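Local coordinates for protein Rna-directed RNA polymerase (Infectious pancreatic necrosis virus, PDB 2YI9) that copies viral RNA as an RNA-dependent RNA polymerase, adding ribonucleotides to a growing strand, and becomes covalently attached to the genomic RNA, at residues I65-E70 against G98-Y103; A261-L266 against P325-L330. All coordinates share one frame; numbering follows the deposited sequence.

In the fold
The two contacts lie on the same side of the chain's centre, with their own centres about 17 Å apart and their nearest atoms about 6 Å apart, so they do not touch. Contact 1 is a surface pairing of strands, held mainly by backbone hydrogen bonds with modest side-chain cover. Contact 2 is buried and joins helices 256-278 and 326-340 through apolar surfaces: a methyl over an aromatic face, proline against leucine, leucine against leucine. They hold different elements, but strand 92-98, which ends at G98 of contact 1 and pairs with strand 65-72, links them: its P96 touches both I65 of contact 1 and L266 of contact 2.

Contact 1. Residues I65-E70 against G98-Y103; sequences IPTMVE and GTTAFY
I65 and F102 form an antiparallel hydrogen-bonded pair, exchanging two backbone bonds. I65 N reaches F102 O at 2.8 Å, nearly straight at 172°. F102 N returns the bond to I65 O at 2.9 Å. P66 and A101 follow as a non-hydrogen-bonded pair with their CA atoms only 3.8 Å apart; the lack of an N-H on P66 costs this pairing no bond. T67 then bonds at both ends of its backbone: its N donates to T100 O at 2.9 Å, while its O receives G98 N at 2.8 Å, from the far side of the corner that the chain turns at T99.

Weaker polar contacts fill in. P66 CA and A101 CA make CA-H...O contacts with T100 O and I65 O, and the hydroxyls T67 OG1 and T100 OG1 share a weak hydrogen bond of 3.3 Å. T67 OG1 sits between its backbone N and carbonyl carbon (chi1 51°), which turns it toward T100 and over G98, whose bare CA leaves it room.

Apolar cover is thin. T67 CG2 meets the F102 ring at its edge, in plane, 3.7 Å from CD2, and V69 CG2 lies 3.7 Å from G98 CA.

Strand 65-72 is the middle of a three-stranded antiparallel sheet, with 100-102 along one edge and 92-98 along the other, where V69 pairs with V95. I65 packs against P96, W295 and Y296, and M68 against P96 and Y251, the last part of a predicted GTP-binding stretch.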
loop_
_atom_site.group_PDB
_atom_site.type_symbol
_atom_site.label_atom_id
_atom_site.label_comp_id
_atom_site.label_asym_id
_atom_site.label_seq_id
_atom_site.Cartn_x
_atom_site.Cartn_y
_atom_site.Cartn_z
ATOM N N ILE A 65 14.205 24.790 -5.864
ATOM C CA ILE A 65 13.906 24.187 -7.168
ATOM C C ILE A 65 13.897 25.293 -8.221
ATOM O O ILE A 65 13.230 26.311 -8.015
ATOM C CB ILE A 65 12.554 23.400 -7.171
ATOM C CG1 ILE A 65 12.490 22.365 -6.023
ATOM C CG2 ILE A 65 12.289 22.730 -8.556
ATOM C CD1 ILE A 65 11.122 21.645 -5.821
ATOM N N PRO A 66 14.595 25.100 -9.371
ATOM C CA PRO A 66 14.536 26.115 -10.441
ATOM C C PRO A 66 13.111 26.314 -10.949
ATOM O O PRO A 66 12.295 25.379 -10.937
ATOM C CB PRO A 66 15.431 25.522 -11.544
ATOM C CG PRO A 66 16.370 24.569 -10.802
ATOM C CD PRO A 66 15.443 23.949 -9.773
ATOM N N THR A 67 12.807 27.535 -11.402
ATOM C CA THR A 67 11.498 27.831 -11.986
ATOM C C THR A 67 11.298 27.055 -13.303
ATOM O O THR A 67 12.267 26.576 -13.903
ATOM C CB THR A 67 11.311 29.336 -12.161
ATOM O OG1 THR A 67 12.448 29.860 -12.846
ATOM C CG2 THR A 67 11.095 30.052 -10.821
ATOM N N MET A 68 10.029 26.914 -13.725
ATOM C CA MET A 68 9.673 26.197 -14.943
ATOM C C MET A 68 10.034 26.961 -16.208
ATOM O O MET A 68 9.901 28.188 -16.264
ATOM C CB MET A 68 8.186 25.815 -14.942
ATOM C CG MET A 68 7.814 24.852 -13.825
ATOM S SD MET A 68 8.722 23.284 -13.945
ATOM C CE MET A 68 8.463 22.631 -12.281
ATOM N N VAL A 69 10.488 26.214 -17.218
ATOM C CA VAL A 69 10.826 26.694 -18.563
ATOM C C VAL A 69 10.020 25.823 -19.555
ATOM O O VAL A 69 9.872 24.614 -19.338
ATOM C CB VAL A 69 12.357 26.628 -18.808
ATOM C CG1 VAL A 69 12.695 26.554 -20.294
ATOM C CG2 VAL A 69 13.061 27.814 -18.159
ATOM N N GLU A 70 9.460 26.447 -20.596
ATOM C CA GLU A 70 8.703 25.744 -21.625
ATOM C C GLU A 70 9.654 25.218 -22.698
ATOM O O GLU A 70 10.462 25.978 -23.238
ATOM C CB GLU A 70 7.660 26.668 -22.266
ATOM C CG GLU A 70 6.239 26.351 -21.847
ATOM C CD GLU A 70 5.163 27.217 -22.483
ATOM O OE1 GLU A 70 5.222 27.448 -23.712
ATOM O OE2 GLU A 70 4.253 27.662 -21.748
ATOM N N GLY A 98 14.790 26.852 -15.025
ATOM C CA GLY A 98 14.877 28.310 -14.945
ATOM C C GLY A 98 16.148 28.828 -14.308
ATOM O O GLY A 98 16.866 28.098 -13.624
ATOM N N THR A 99 16.434 30.099 -14.527
ATOM C CA THR A 99 17.637 30.766 -14.015
ATOM C C THR A 99 17.555 31.073 -12.521
ATOM O O THR A 99 18.572 31.373 -11.902
ATOM C CB THR A 99 17.915 32.033 -14.821
ATOM O OG1 THR A 99 16.778 32.900 -14.720
ATOM C CG2 THR A 99 18.216 31.730 -16.294
ATOM N N THR A 100 16.343 31.021 -11.945
ATOM C CA THR A 100 16.103 31.346 -10.542
ATOM C C THR A 100 15.510 30.148 -9.844
ATOM O O THR A 100 14.641 29.481 -10.402
ATOM C CB THR A 100 15.156 32.566 -10.452
ATOM O OG1 THR A 100 13.988 32.281 -11.219
ATOM C CG2 THR A 100 15.804 33.848 -10.957
ATOM N N ALA A 101 15.966 29.869 -8.631
ATOM C CA ALA A 101 15.450 28.737 -7.865
ATOM C C ALA A 101 14.784 29.210 -6.580
ATOM O O ALA A 101 15.264 30.133 -5.953
ATOM C CB ALA A 101 16.558 27.716 -7.578
ATOM N N PHE A 102 13.665 28.581 -6.199
ATOM C CA PHE A 102 12.911 28.970 -5.006
ATOM C C PHE A 102 12.566 27.788 -4.145
ATOM O O PHE A 102 12.555 26.657 -4.629
ATOM C CB PHE A 102 11.642 29.771 -5.379
ATOM C CG PHE A 102 11.989 31.074 -6.072
ATOM C CD1 PHE A 102 12.626 32.103 -5.380
ATOM C CD2 PHE A 102 11.754 31.237 -7.432
ATOM C CE1 PHE A 102 12.998 33.284 -6.033
ATOM C CE2 PHE A 102 12.109 32.416 -8.081
ATOM C CZ PHE A 102 12.731 33.437 -7.375
ATOM N N TYR A 103 12.300 28.051 -2.856
ATOM C CA TYR A 103 11.914 27.017 -1.908
ATOM C C TYR A 103 10.461 26.642 -2.127
ATOM O O TYR A 103 9.614 27.534 -2.228
ATOM C CB TYR A 103 12.141 27.458 -0.453
ATOM C CG TYR A 103 13.580 27.828 -0.173
ATOM C CD1 TYR A 103 14.589 26.870 -0.218
ATOM C CD2 TYR A 103 13.940 29.142 0.118
ATOM C CE1 TYR A 103 15.924 27.212 0.009
ATOM C CE2 TYR A 103 15.264 29.487 0.393
ATOM C CZ TYR A 103 16.253 28.518 0.335
ATOM O OH TYR A 103 17.566 28.834 0.576
#

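Contact 2. Residues A261-L266 against P325-L330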
loop_
_atom_site.group_PDB
_atom_site.type_symbol
_atom_site.label_atom_id
_atom_site.label_comp_id
_atom_site.label_asym_id
_atom_site.label_seq_id
_atom_site.Cartn_x
_atom_site.Cartn_y
_atom_site.Cartn_z
ATOM N N ALA A 261 3.616 14.049 -19.424
ATOM C CA ALA A 261 4.730 14.325 -20.335
ATOM C C ALA A 261 5.954 14.834 -19.549
ATOM O O ALA A 261 7.077 14.382 -19.805
ATOM C CB ALA A 261 4.312 15.326 -21.409
ATOM N N GLU A 262 5.720 15.726 -18.550
ATOM C CA GLU A 262 6.772 16.279 -17.687
ATOM C C GLU A 262 7.437 15.163 -16.874
ATOM O O GLU A 262 8.663 15.158 -16.745
ATOM C CB GLU A 262 6.188 17.327 -16.720
ATOM C CG GLU A 262 5.890 18.666 -17.377
ATOM C CD GLU A 262 4.655 18.804 -18.253
ATOM O OE1 GLU A 262 3.783 17.900 -18.256
ATOM O OE2 GLU A 262 4.541 19.862 -18.907
ATOM N N ALA A 263 6.637 14.222 -16.335
ATOM C CA ALA A 263 7.165 13.110 -15.548
ATOM C C ALA A 263 8.059 12.229 -16.411
ATOM O O ALA A 263 9.104 11.796 -15.943
ATOM C CB ALA A 263 6.035 12.290 -14.943
ATOM N N LEU A 264 7.678 12.007 -17.688
ATOM C CA LEU A 264 8.477 11.218 -18.621
ATOM C C LEU A 264 9.791 11.895 -18.913
ATOM O O LEU A 264 10.823 11.226 -18.910
ATOM C CB LEU A 264 7.718 10.919 -19.925
ATOM C CG LEU A 264 6.526 9.960 -19.812
ATOM C CD1 LEU A 264 5.704 9.975 -21.094
ATOM C CD2 LEU A 264 6.983 8.545 -19.459
ATOM N N VAL A 265 9.773 13.227 -19.134
ATOM C CA VAL A 265 10.991 14.013 -19.396
ATOM C C VAL A 265 11.949 13.904 -18.195
ATOM O O VAL A 265 13.117 13.617 -18.380
ATOM C CB VAL A 265 10.668 15.502 -19.743
ATOM C CG1 VAL A 265 11.942 16.342 -19.874
ATOM C CG2 VAL A 265 9.835 15.606 -21.010
ATOM N N LEU A 266 11.441 14.121 -16.975
ATOM C CA LEU A 266 12.242 14.067 -15.744
ATOM C C LEU A 266 12.753 12.664 -15.434
ATOM O O LEU A 266 13.926 12.523 -15.089
ATOM C CB LEU A 266 11.480 14.654 -14.545
ATOM C CG LEU A 266 11.134 16.161 -14.632
ATOM C CD1 LEU A 266 10.330 16.592 -13.420
ATOM C CD2 LEU A 266 12.410 17.030 -14.801
ATOM N N PRO A 325 7.137 12.114 -5.715
ATOM C CA PRO A 325 7.241 12.782 -7.016
ATOM C C PRO A 325 6.897 11.758 -8.124
ATOM O O PRO A 325 7.333 10.601 -8.079
ATOM C CB PRO A 325 8.728 13.186 -7.061
ATOM C CG PRO A 325 9.101 13.333 -5.603
ATOM C CD PRO A 325 8.427 12.158 -4.988
ATOM N N TYR A 326 6.064 12.176 -9.078
ATOM C CA TYR A 326 5.626 11.355 -10.214
ATOM C C TYR A 326 6.821 10.635 -10.922
ATOM O O TYR A 326 6.702 9.426 -11.155
ATOM C CB TYR A 326 4.819 12.243 -11.191
ATOM C CG TYR A 326 3.954 11.567 -12.241
ATOM C CD1 TYR A 326 3.974 10.177 -12.417
ATOM C CD2 TYR A 326 3.136 12.314 -13.080
ATOM C CE1 TYR A 326 3.205 9.559 -13.410
ATOM C CE2 TYR A 326 2.385 11.713 -14.086
ATOM C CZ TYR A 326 2.407 10.336 -14.239
ATOM O OH TYR A 326 1.622 9.769 -15.212
ATOM N N PRO A 327 7.968 11.300 -11.255
ATOM C CA PRO A 327 9.062 10.563 -11.931
ATOM C C PRO A 327 9.626 9.403 -11.103
ATOM O O PRO A 327 9.918 8.345 -11.664
ATOM C CB PRO A 327 10.114 11.645 -12.200
ATOM C CG PRO A 327 9.337 12.929 -12.174
ATOM C CD PRO A 327 8.327 12.731 -11.101
ATOM N N THR A 328 9.739 9.596 -9.773
ATOM C CA THR A 328 10.221 8.573 -8.826
ATOM C C THR A 328 9.220 7.408 -8.776
ATOM O O THR A 328 9.624 6.249 -8.854
ATOM C CB THR A 328 10.387 9.198 -7.433
ATOM O OG1 THR A 328 11.238 10.328 -7.586
ATOM C CG2 THR A 328 10.946 8.204 -6.390
ATOM N N HIS A 329 7.928 7.727 -8.669
ATOM C CA HIS A 329 6.863 6.733 -8.646
ATOM C C HIS A 329 6.921 5.875 -9.914
ATOM O O HIS A 329 6.851 4.653 -9.838
ATOM C CB HIS A 329 5.492 7.411 -8.497
ATOM C CG HIS A 329 4.357 6.439 -8.595
ATOM N ND1 HIS A 329 4.107 5.520 -7.589
ATOM C CD2 HIS A 329 3.485 6.224 -9.609
ATOM C CE1 HIS A 329 3.074 4.801 -8.006
ATOM N NE2 HIS A 329 2.666 5.186 -9.217
ATOM N N LEU A 330 7.104 6.514 -11.062
ATOM C CA LEU A 330 7.194 5.834 -12.338
ATOM C C LEU A 330 8.424 4.903 -12.422
ATOM O O LEU A 330 8.269 3.749 -12.800
ATOM C CB LEU A 330 7.215 6.890 -13.452
ATOM C CG LEU A 330 7.137 6.394 -14.878
ATOM C CD1 LEU A 330 5.826 5.605 -15.126
ATOM C CD2 LEU A 330 7.295 7.574 -15.855
#
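Y326 CG lies anti to the backbone N (chi1 -164°), and the second torsion, close to eclipsed, turns one face of the phenol ring to A263 of the neighbouring helix. L330 extends away from its own backbone N and reaches across to L264. A263 CB stands over the Y326 ring as a CH-pi contact, 3.6 Å from the centroid and 19° off the normal. The methyl is displaced toward the rim, and its nearest ring atom is CD2, at 3.4 Å. The hydroxyl end has its own fastening: Y326 OH is hydrogen-bonded to T260 OG1, one turn back on the same helix as A263, and K256 adds a cation-pi contact. Helix 256-278 thus meets the ring over one face and, through T260, at its hydroxyl.

The axes of segments 261-266 and 326-330 cross at -68°, 8.6 Å apart at closest, an approach consistent with the small side chain of A263, whose CA lies 4.8 Å from P327 CA. Both belong to the palm-family region of the birnavirus polymerase. P325 occupies the N-cap of helix 326-340, and its O accepts H329 N. P327 follows in the first turn, where the missing N-H costs no helical bond.

P327 lies alongside L266, the two side chains pointing the same way: P327 CG is 3.6 Å from L266 CB and 4.0 Å from L266 CD1. The beta carbon of P327 also rests against the carbonyl oxygen of A263. About one turn on from Y326 in helix 326-340, the end of L330 meets that of L264 at an angle, CD2 to CD2 at 3.7 Å. L266 also touches P96 of strand 92-98 and approaches P250, part of a predicted GTP-binding site.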